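Local coordinates for protein soluble lytic murein transglycosylase (Pseudomonas aeruginosa, PDB 5OHU) that probably cleaves the glycan strands of peptidoglycan as a lytic transglycosylase, acting in both exolytic and endolytic fashion, at residues Y449-I458 and L470-H478; E371-A379 and Q612-I620. All blocks are in the same frame, centred on the assembly; numbering follows the deposited sequence.

Interaction 1: Y449-I458 and L470-H478; sequences YDMQWYFPAI and LDIRFPMAH. With PO4 (phosphate ion), chain I; PO4 (phosphate ion), chain H.
Ile-472 is wedged between Tyr-449 and Ala-457, and it forms the tight part of this contact. Its CG1 lies over one face of the Tyr-449 ring in a CH-pi contact, 4.2 Å from the ring centroid, while its other branch, CG2, reaches Ala-457 CB at 3.7 Å. The tyrosine ring is brought there by a chi1 of -179°, which puts CG anti to the backbone N. Farther along the helix that starts at Tyr-454, Ile-458 CG1 comes within 3.4 Å of Ile-472 O and its CD1 abuts Pro-475 CD. A second CH-pi contact continues the seam: Pro-475 CB sits 4.0 Å from the centroid of the Tyr-454 ring, over a face.

The packing thins toward Ala-477 and His-478. Here a single methyl, Ala-477 CB, reaches Tyr-454 CE2 at 3.8 Å, and beyond it two phosphate ions, probably from the crystallisation liquor, flank the imidazole near its plane. His-478 NE2 donates to O2 of one of them at 3.0 Å. Backbone N of Ser-508 and Thr-481 OG1 also bind phosphate at this partly exposed end. At another margin Asp-471 turns its carboxylate to Asn-391 and Lys-624, so its contribution to the contact is mainly its carbonyl beside the Tyr-449 ring.

A single bridging water does the polar work between the segments. It donates to Ile-472 O at 2.6 Å and to Tyr-454 O, a carbonyl that already accepts from Ile-458 N inside the helix. The chemistry is therefore that of an apolar seam, in which aliphatic groups meet aromatic faces and a water, rather than any direct bond, joins the two backbones.

Interaction 2: E371-A379 and Q612-I620; sequences ERDFYGFLA and QNVLSYAVI
Phe-374 and Phe-377, one turn apart on the helix that begins at Phe-374, are the bumps that enter the surface of helix 612-620. The hollow for Phe-374 is lined by Gln-612, Leu-615 and Ser-616. Gln-612 lies flat over one face of the ring: its CG is 3.6 Å from the ring centroid, and the amide plane is tilted only 14° from that of the ring. Leu-378, of the same helix as the phenylalanine, backs the opposite face, so the ring is held as a layer between the two. Ser-616 OG meets its edge and comes 3.3 Å from Phe-374 CB.

Phe-377 fills the next hollow. Val-619 lies over a face of its ring, with CG1 3.6 Å from Phe-377 CE1, and Ile-620 CD1 stands at the edge. The small side chain of Ser-616, between the two rings, is consistent with the close approach of the backbones here: its CA is 5.5 Å from that of Phe-374, while the short helix axes pass 10.0 Å apart at 64°. The hydroxyl is folded back onto its own helix, giving its proton to Gln-612 O at 2.9 Å, on the other face of that carbonyl from the Ser-616 N-H.

The extended Gln-612 chain ends in the hydrogen bond between the segments. NE2 donates to Tyr-375 OH at 2.9 Å, nearly straight at 163° and close to the amide plane. Glu-600 and Arg-342 also bond to this hydroxyl, so the OH of this buried tyrosine has three partners. Asp-373 is the N-cap of helix 374-383, accepting from Gly-376 N. The whole is steeply crossed helix-helix packing within the mainly helical architecture of an Slt70-like protein, fastening helix 374-383 to the long helix 605-624.

Helix 605-624 ties the two contacts together. It supplies one half of interaction 2 and also touches residues of interaction 1: Phe-474 packs its CE1 3.3 Å from Tyr-617 CD1, and Leu-470 and Phe-474 both lean on Ile-620. The centres lie about 19 Å apart. Along the chain the order is 371-379, 449-458, 470-478, 612-620, so interaction 1 is nested inside the loop that interaction 2 closes. The former is a local turn-back with 11 residues between its segments, the latter a closure over 232. Together they bring segment 449-458, part of the L domain, and helix 374-383 close to 605-624, the last helix of the chain, so that one helix serves both contacts in this Slt-family protein.

Interaction 1: Y449-I458 and L470-H478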
loop_
_atom_site.group_PDB
_atom_site.type_symbol
_atom_site.label_atom_id
_atom_site.label_comp_id
_atom_site.label_asym_id
_atom_site.label_seq_id
_atom_site.Cartn_x
_atom_site.Cartn_y
_atom_site.Cartn_z
ATOM N N TYR A 449 -14.787 -16.502 7.869
ATOM C CA TYR A 449 -16.035 -15.844 8.247
ATOM C C TYR A 449 -16.755 -16.619 9.349
ATOM O O TYR A 449 -17.231 -16.028 10.328
ATOM C CB TYR A 449 -16.931 -15.678 7.018
ATOM C CG TYR A 449 -18.256 -14.987 7.290
ATOM C CD1 TYR A 449 -18.347 -13.597 7.336
ATOM C CD2 TYR A 449 -19.418 -15.722 7.486
ATOM C CE1 TYR A 449 -19.560 -12.968 7.577
ATOM C CE2 TYR A 449 -20.627 -15.101 7.732
ATOM C CZ TYR A 449 -20.692 -13.731 7.773
ATOM O OH TYR A 449 -21.900 -13.128 8.016
ATOM N N ASP A 450 -16.825 -17.947 9.224
ATOM C CA ASP A 450 -17.490 -18.748 10.244
ATOM C C ASP A 450 -16.751 -18.741 11.577
ATOM O O ASP A 450 -17.319 -19.178 12.582
ATOM C CB ASP A 450 -17.675 -20.180 9.739
ATOM C CG ASP A 450 -18.672 -20.264 8.598
ATOM O OD1 ASP A 450 -19.617 -19.446 8.575
ATOM O OD2 ASP A 450 -18.512 -21.137 7.718
ATOM N N MET A 451 -15.517 -18.245 11.617
ATOM C CA MET A 451 -14.785 -18.049 12.859
ATOM C C MET A 451 -14.917 -16.629 13.398
ATOM O O MET A 451 -14.237 -16.283 14.372
ATOM C CB MET A 451 -13.308 -18.395 12.652
ATOM C CG MET A 451 -13.064 -19.837 12.207
ATOM S SD MET A 451 -11.406 -20.092 11.535
ATOM C CE MET A 451 -10.413 -19.622 12.943
ATOM N N GLN A 452 -15.773 -15.801 12.785
ATOM C CA GLN A 452 -15.917 -14.383 13.133
ATOM C C GLN A 452 -14.623 -13.628 12.874
ATOM O O GLN A 452 -14.291 -12.663 13.567
ATOM C CB GLN A 452 -16.374 -14.184 14.584
ATOM C CG GLN A 452 -17.879 -14.320 14.808
ATOM C CD GLN A 452 -18.459 -15.568 14.168
ATOM O OE1 GLN A 452 -18.232 -16.683 14.638
ATOM N NE2 GLN A 452 -19.206 -15.384 13.080
ATOM N N TRP A 453 -13.876 -14.071 11.870
ATOM C CA TRP A 453 -12.626 -13.424 11.512
ATOM C C TRP A 453 -12.849 -12.609 10.248
ATOM O O TRP A 453 -12.427 -12.963 9.143
ATOM C CB TRP A 453 -11.521 -14.445 11.386
ATOM C CG TRP A 453 -10.769 -14.379 12.617
ATOM C CD1 TRP A 453 -11.167 -13.765 13.768
ATOM C CD2 TRP A 453 -9.468 -14.890 12.857
ATOM N NE1 TRP A 453 -10.194 -13.868 14.714
ATOM C CE2 TRP A 453 -9.137 -14.559 14.180
ATOM C CE3 TRP A 453 -8.549 -15.602 12.083
ATOM C CZ2 TRP A 453 -7.932 -14.924 14.751
ATOM C CZ3 TRP A 453 -7.347 -15.952 12.645
ATOM C CH2 TRP A 453 -7.045 -15.614 13.969
ATOM N N TYR A 454 -13.491 -11.459 10.463
ATOM C CA TYR A 454 -14.046 -10.674 9.371
ATOM C C TYR A 454 -12.967 -10.169 8.433
ATOM O O TYR A 454 -13.106 -10.291 7.212
ATOM C CB TYR A 454 -14.884 -9.534 9.954
ATOM C CG TYR A 454 -15.969 -10.093 10.857
ATOM C CD1 TYR A 454 -16.827 -11.094 10.392
ATOM C CD2 TYR A 454 -16.108 -9.668 12.182
ATOM C CE1 TYR A 454 -17.802 -11.637 11.205
ATOM C CE2 TYR A 454 -17.084 -10.205 12.996
ATOM C CZ TYR A 454 -17.923 -11.190 12.501
ATOM O OH TYR A 454 -18.894 -11.731 13.300
ATOM N N PHE A 455 -11.863 -9.628 8.974
ATOM C CA PHE A 455 -10.817 -9.129 8.079
ATOM C C PHE A 455 -10.112 -10.247 7.323
ATOM O O PHE A 455 -9.963 -10.127 6.094
ATOM C CB PHE A 455 -9.823 -8.253 8.841
ATOM C CG PHE A 455 -8.733 -7.695 7.975
ATOM C CD1 PHE A 455 -9.037 -7.106 6.754
ATOM C CD2 PHE A 455 -7.410 -7.761 8.372
ATOM C CE1 PHE A 455 -8.037 -6.599 5.945
ATOM C CE2 PHE A 455 -6.406 -7.255 7.576
ATOM C CZ PHE A 455 -6.716 -6.672 6.358
ATOM N N PRO A 456 -9.643 -11.331 7.955
ATOM C CA PRO A 456 -9.122 -12.450 7.147
ATOM C C PRO A 456 -10.087 -12.878 6.049
ATOM O O PRO A 456 -9.670 -13.094 4.908
ATOM C CB PRO A 456 -8.898 -13.555 8.189
ATOM C CG PRO A 456 -8.620 -12.817 9.450
ATOM C CD PRO A 456 -9.506 -11.597 9.403
ATOM N N ALA A 457 -11.377 -12.991 6.372
ATOM C CA ALA A 457 -12.366 -13.357 5.366
ATOM C C ALA A 457 -12.449 -12.308 4.262
ATOM O O ALA A 457 -12.446 -12.650 3.071
ATOM C CB ALA A 457 -13.729 -13.557 6.032
ATOM N N ILE A 458 -12.520 -11.026 4.640
ATOM C CA ILE A 458 -12.543 -9.943 3.656
ATOM C C ILE A 458 -11.279 -9.971 2.803
ATOM O O ILE A 458 -11.331 -9.808 1.577
ATOM C CB ILE A 458 -12.709 -8.586 4.372
ATOM C CG1 ILE A 458 -14.151 -8.408 4.881
ATOM C CG2 ILE A 458 -12.261 -7.423 3.463
ATOM C CD1 ILE A 458 -14.301 -7.337 5.953
ATOM N N LEU A 470 -21.890 -10.364 -0.146
ATOM C CA LEU A 470 -21.992 -9.171 0.673
ATOM C C LEU A 470 -22.121 -9.480 2.157
ATOM O O LEU A 470 -21.994 -8.568 2.979
ATOM C CB LEU A 470 -23.171 -8.329 0.191
ATOM C CG LEU A 470 -23.054 -7.877 -1.272
ATOM C CD1 LEU A 470 -24.171 -6.878 -1.606
ATOM C CD2 LEU A 470 -21.696 -7.215 -1.530
ATOM N N ASP A 471 -22.371 -10.738 2.519
ATOM C CA ASP A 471 -22.290 -11.118 3.922
ATOM C C ASP A 471 -20.840 -11.104 4.394
ATOM O O ASP A 471 -20.520 -10.529 5.442
ATOM C CB ASP A 471 -22.930 -12.491 4.134
ATOM C CG ASP A 471 -24.460 -12.434 4.114
ATOM O OD1 ASP A 471 -25.017 -11.429 3.612
ATOM O OD2 ASP A 471 -25.104 -13.393 4.593
ATOM N N ILE A 472 -19.941 -11.702 3.613
ATOM C CA ILE A 472 -18.540 -11.719 4.016
ATOM C C ILE A 472 -17.927 -10.338 3.862
ATOM O O ILE A 472 -17.206 -9.870 4.745
ATOM C CB ILE A 472 -17.755 -12.776 3.220
ATOM C CG1 ILE A 472 -18.231 -14.185 3.582
ATOM C CG2 ILE A 472 -16.260 -12.638 3.501
ATOM C CD1 ILE A 472 -17.307 -15.268 3.084
ATOM N N ARG A 473 -18.214 -9.652 2.755
ATOM C CA ARG A 473 -17.562 -8.373 2.513
ATOM C C ARG A 473 -18.052 -7.278 3.450
ATOM O O ARG A 473 -17.355 -6.270 3.613
ATOM C CB ARG A 473 -17.755 -7.939 1.056
ATOM C CG ARG A 473 -16.910 -8.728 0.038
ATOM C CD ARG A 473 -17.066 -8.166 -1.381
ATOM N NE ARG A 473 -16.569 -6.793 -1.477
ATOM C CZ ARG A 473 -17.131 -5.843 -2.214
ATOM N NH1 ARG A 473 -18.222 -6.115 -2.916
ATOM N NH2 ARG A 473 -16.611 -4.614 -2.235
ATOM N N PHE A 474 -19.218 -7.445 4.074
ATOM C CA PHE A 474 -19.831 -6.389 4.881
ATOM C C PHE A 474 -20.392 -6.969 6.179
ATOM O O PHE A 474 -21.600 -7.145 6.346
ATOM C CB PHE A 474 -20.876 -5.639 4.051
ATOM C CG PHE A 474 -20.262 -4.966 2.866
ATOM C CD1 PHE A 474 -19.446 -3.862 3.053
ATOM C CD2 PHE A 474 -20.383 -5.497 1.591
ATOM C CE1 PHE A 474 -18.808 -3.252 1.987
ATOM C CE2 PHE A 474 -19.746 -4.882 0.504
ATOM C CZ PHE A 474 -18.953 -3.766 0.710
ATOM N N PRO A 475 -19.513 -7.245 7.135
ATOM C CA PRO A 475 -19.974 -7.786 8.416
ATOM C C PRO A 475 -20.846 -6.796 9.179
ATOM O O PRO A 475 -20.767 -5.575 8.996
ATOM C CB PRO A 475 -18.667 -8.062 9.175
ATOM C CG PRO A 475 -17.586 -7.380 8.401
ATOM C CD PRO A 475 -18.049 -7.277 6.998
ATOM N N MET A 476 -21.669 -7.350 10.084
ATOM C CA MET A 476 -22.625 -6.572 10.867
ATOM C C MET A 476 -22.386 -6.691 12.365
ATOM O O MET A 476 -23.326 -6.518 13.146
ATOM C CB MET A 476 -24.053 -7.008 10.546
ATOM C CG MET A 476 -24.445 -6.836 9.093
ATOM S SD MET A 476 -24.874 -5.125 8.749
ATOM C CE MET A 476 -26.415 -4.966 9.643
ATOM N N ALA A 477 -21.167 -7.015 12.787
ATOM C CA ALA A 477 -20.904 -7.188 14.211
ATOM C C ALA A 477 -21.115 -5.877 14.964
ATOM O O ALA A 477 -20.832 -4.793 14.451
ATOM C CB ALA A 477 -19.480 -7.698 14.437
ATOM N N HIS A 478 -21.613 -5.985 16.197
ATOM C CA HIS A 478 -21.847 -4.838 17.075
ATOM C C HIS A 478 -22.902 -3.902 16.509
ATOM O O HIS A 478 -22.900 -2.699 16.793
ATOM C CB HIS A 478 -20.543 -4.088 17.363
ATOM C CG HIS A 478 -19.432 -4.998 17.776
ATOM N ND1 HIS A 478 -19.359 -5.553 19.037
ATOM C CD2 HIS A 478 -18.374 -5.485 17.088
ATOM C CE1 HIS A 478 -18.293 -6.327 19.114
ATOM N NE2 HIS A 478 -17.680 -6.306 17.943
HETATM P P PO4 I . -22.167 -5.251 21.239
HETATM O O1 PO4 I . -22.451 -5.070 22.711
HETATM O O2 PO4 I . -22.314 -6.713 20.877
HETATM O O3 PO4 I . -20.746 -4.817 20.968
HETATM O O4 PO4 I . -23.133 -4.422 20.422
HETATM P P PO4 H . -14.771 -8.308 16.564
HETATM O O1 PO4 H . -15.037 -8.480 18.038
HETATM O O2 PO4 H . -15.452 -7.047 16.090
HETATM O O3 PO4 H . -13.281 -8.234 16.318
HETATM O O4 PO4 H . -15.323 -9.490 15.807
HETATM O O HOH W 1 -16.080 -10.914 6.840
#

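Interaction 2: E371-A379 and Q612-I620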
loop_
_atom_site.group_PDB
_atom_site.type_symbol
_atom_site.label_atom_id
_atom_site.label_comp_id
_atom_site.label_asym_id
_atom_site.label_seq_id
_atom_site.Cartn_x
_atom_site.Cartn_y
_atom_site.Cartn_z
ATOM N N GLU A 371 -21.395 -2.724 -12.963
ATOM C CA GLU A 371 -20.160 -2.782 -12.194
ATOM C C GLU A 371 -20.476 -2.506 -10.729
ATOM O O GLU A 371 -21.301 -1.646 -10.412
ATOM C CB GLU A 371 -19.144 -1.769 -12.719
ATOM C CG GLU A 371 -17.748 -1.907 -12.124
ATOM C CD GLU A 371 -16.813 -2.700 -13.006
ATOM O OE1 GLU A 371 -17.061 -2.765 -14.230
ATOM O OE2 GLU A 371 -15.826 -3.251 -12.475
ATOM N N ARG A 372 -19.822 -3.243 -9.833
ATOM C CA ARG A 372 -20.202 -3.234 -8.428
ATOM C C ARG A 372 -19.365 -2.274 -7.582
ATOM O O ARG A 372 -19.333 -2.416 -6.358
ATOM C CB ARG A 372 -20.115 -4.648 -7.855
ATOM C CG ARG A 372 -20.808 -5.689 -8.712
ATOM C CD ARG A 372 -21.448 -6.769 -7.872
ATOM N NE ARG A 372 -22.384 -6.209 -6.902
ATOM C CZ ARG A 372 -23.166 -6.938 -6.109
ATOM N NH1 ARG A 372 -23.131 -8.261 -6.171
ATOM N NH2 ARG A 372 -23.984 -6.340 -5.256
ATOM N N ASP A 373 -18.704 -1.294 -8.191
ATOM C CA ASP A 373 -17.844 -0.397 -7.430
ATOM C C ASP A 373 -18.394 1.031 -7.472
ATOM O O ASP A 373 -19.504 1.278 -7.955
ATOM C CB ASP A 373 -16.402 -0.490 -7.927
ATOM C CG ASP A 373 -16.195 0.150 -9.288
ATOM O OD1 ASP A 373 -17.177 0.391 -10.019
ATOM O OD2 ASP A 373 -15.029 0.397 -9.634
ATOM N N PHE A 374 -17.589 1.971 -6.971
ATOM C CA PHE A 374 -18.015 3.365 -6.854
ATOM C C PHE A 374 -18.480 3.937 -8.188
ATOM O O PHE A 374 -19.522 4.595 -8.256
ATOM C CB PHE A 374 -16.872 4.199 -6.258
ATOM C CG PHE A 374 -17.117 5.692 -6.268
ATOM C CD1 PHE A 374 -17.932 6.274 -5.282
ATOM C CD2 PHE A 374 -16.575 6.506 -7.261
ATOM C CE1 PHE A 374 -18.186 7.637 -5.255
ATOM C CE2 PHE A 374 -16.808 7.885 -7.237
ATOM C CZ PHE A 374 -17.629 8.451 -6.233
ATOM N N TYR A 375 -17.715 3.708 -9.265
ATOM C CA TYR A 375 -18.083 4.288 -10.553
ATOM C C TYR A 375 -19.308 3.610 -11.177
ATOM O O TYR A 375 -20.007 4.238 -11.981
ATOM C CB TYR A 375 -16.885 4.226 -11.509
ATOM C CG TYR A 375 -15.710 5.065 -11.032
ATOM C CD1 TYR A 375 -15.734 6.458 -11.141
ATOM C CD2 TYR A 375 -14.585 4.471 -10.446
ATOM C CE1 TYR A 375 -14.678 7.244 -10.677
ATOM C CE2 TYR A 375 -13.520 5.251 -9.993
ATOM C CZ TYR A 375 -13.568 6.632 -10.122
ATOM O OH TYR A 375 -12.511 7.396 -9.671
ATOM N N GLY A 376 -19.580 2.345 -10.846
ATOM C CA GLY A 376 -20.847 1.755 -11.255
ATOM C C GLY A 376 -22.037 2.415 -10.576
ATOM O O GLY A 376 -23.064 2.658 -11.207
ATOM N N PHE A 377 -21.912 2.721 -9.282
ATOM C CA PHE A 377 -22.945 3.491 -8.593
ATOM C C PHE A 377 -23.158 4.849 -9.256
ATOM O O PHE A 377 -24.298 5.259 -9.498
ATOM C CB PHE A 377 -22.578 3.664 -7.116
ATOM C CG PHE A 377 -22.706 2.399 -6.301
ATOM C CD1 PHE A 377 -23.947 1.787 -6.129
ATOM C CD2 PHE A 377 -21.597 1.830 -5.711
ATOM C CE1 PHE A 377 -24.062 0.615 -5.355
ATOM C CE2 PHE A 377 -21.690 0.682 -4.967
ATOM C CZ PHE A 377 -22.914 0.066 -4.779
ATOM N N LEU A 378 -22.063 5.561 -9.562
ATOM C CA LEU A 378 -22.184 6.857 -10.224
ATOM C C LEU A 378 -22.902 6.733 -11.561
ATOM O O LEU A 378 -23.784 7.536 -11.871
ATOM C CB LEU A 378 -20.808 7.487 -10.430
ATOM C CG LEU A 378 -20.023 8.049 -9.247
ATOM C CD1 LEU A 378 -19.100 9.116 -9.779
ATOM C CD2 LEU A 378 -20.925 8.617 -8.131
ATOM N N ALA A 379 -22.533 5.738 -12.376
ATOM C CA ALA A 379 -23.223 5.549 -13.651
ATOM C C ALA A 379 -24.712 5.303 -13.440
ATOM O O ALA A 379 -25.551 5.883 -14.141
ATOM C CB ALA A 379 -22.595 4.391 -14.433
ATOM N N GLN A 612 -14.234 7.067 -1.840
ATOM C CA GLN A 612 -15.048 6.244 -2.722
ATOM C C GLN A 612 -15.443 4.940 -2.048
ATOM O O GLN A 612 -16.585 4.490 -2.214
ATOM C CB GLN A 612 -14.328 6.000 -4.043
ATOM C CG GLN A 612 -14.061 7.279 -4.809
ATOM C CD GLN A 612 -13.370 7.036 -6.145
ATOM O OE1 GLN A 612 -12.879 5.936 -6.409
ATOM N NE2 GLN A 612 -13.337 8.064 -7.001
ATOM N N ASN A 613 -14.549 4.354 -1.239
ATOM C CA ASN A 613 -14.901 3.130 -0.521
ATOM C C ASN A 613 -16.039 3.382 0.467
ATOM O O ASN A 613 -17.028 2.643 0.503
ATOM C CB ASN A 613 -13.702 2.574 0.261
ATOM C CG ASN A 613 -12.638 1.923 -0.616
ATOM O OD1 ASN A 613 -11.561 1.556 -0.118
ATOM N ND2 ASN A 613 -12.868 1.892 -1.919
ATOM N N VAL A 614 -15.867 4.386 1.337
ATOM C CA VAL A 614 -16.838 4.665 2.390
ATOM C C VAL A 614 -18.210 4.954 1.794
ATOM O O VAL A 614 -19.223 4.422 2.256
ATOM C CB VAL A 614 -16.356 5.826 3.275
ATOM C CG1 VAL A 614 -17.478 6.303 4.201
ATOM C CG2 VAL A 614 -15.110 5.392 4.098
ATOM N N LEU A 615 -18.270 5.796 0.758
ATOM C CA LEU A 615 -19.565 6.087 0.154
ATOM C C LEU A 615 -20.180 4.829 -0.436
ATOM O O LEU A 615 -21.384 4.599 -0.296
ATOM C CB LEU A 615 -19.438 7.173 -0.915
ATOM C CG LEU A 615 -19.070 8.558 -0.372
ATOM C CD1 LEU A 615 -18.725 9.542 -1.522
ATOM C CD2 LEU A 615 -20.211 9.110 0.496
ATOM N N SER A 616 -19.372 4.010 -1.114
ATOM C CA SER A 616 -19.899 2.785 -1.707
ATOM C C SER A 616 -20.372 1.822 -0.624
ATOM O O SER A 616 -21.427 1.194 -0.759
ATOM C CB SER A 616 -18.832 2.122 -2.582
ATOM O OG SER A 616 -18.495 2.942 -3.696
ATOM N N TYR A 617 -19.607 1.707 0.462
ATOM C CA TYR A 617 -19.978 0.792 1.533
ATOM C C TYR A 617 -21.272 1.231 2.199
ATOM O O TYR A 617 -22.091 0.382 2.576
ATOM C CB TYR A 617 -18.851 0.697 2.576
ATOM C CG TYR A 617 -17.528 0.130 2.068
ATOM C CD1 TYR A 617 -17.441 -0.531 0.839
ATOM C CD2 TYR A 617 -16.363 0.271 2.816
ATOM C CE1 TYR A 617 -16.227 -1.043 0.376
ATOM C CE2 TYR A 617 -15.157 -0.243 2.372
ATOM C CZ TYR A 617 -15.096 -0.902 1.156
ATOM O OH TYR A 617 -13.893 -1.400 0.720
ATOM N N ALA A 618 -21.473 2.547 2.343
ATOM C CA ALA A 618 -22.685 3.037 2.981
ATOM C C ALA A 618 -23.913 2.671 2.168
ATOM O O ALA A 618 -24.979 2.426 2.733
ATOM C CB ALA A 618 -22.612 4.553 3.195
ATOM N N VAL A 619 -23.792 2.636 0.838
ATOM C CA VAL A 619 -24.909 2.179 0.025
ATOM C C VAL A 619 -25.268 0.757 0.407
ATOM O O VAL A 619 -26.437 0.430 0.651
ATOM C CB VAL A 619 -24.580 2.285 -1.475
ATOM C CG1 VAL A 619 -25.674 1.634 -2.280
ATOM C CG2 VAL A 619 -24.436 3.733 -1.895
ATOM N N ILE A 620 -24.258 -0.113 0.473
ATOM C CA ILE A 620 -24.514 -1.516 0.784
ATOM C C ILE A 620 -25.112 -1.641 2.174
ATOM O O ILE A 620 -26.100 -2.354 2.385
ATOM C CB ILE A 620 -23.217 -2.333 0.646
ATOM C CG1 ILE A 620 -22.724 -2.235 -0.789
ATOM C CG2 ILE A 620 -23.452 -3.794 1.003
ATOM C CD1 ILE A 620 -23.773 -2.664 -1.770
#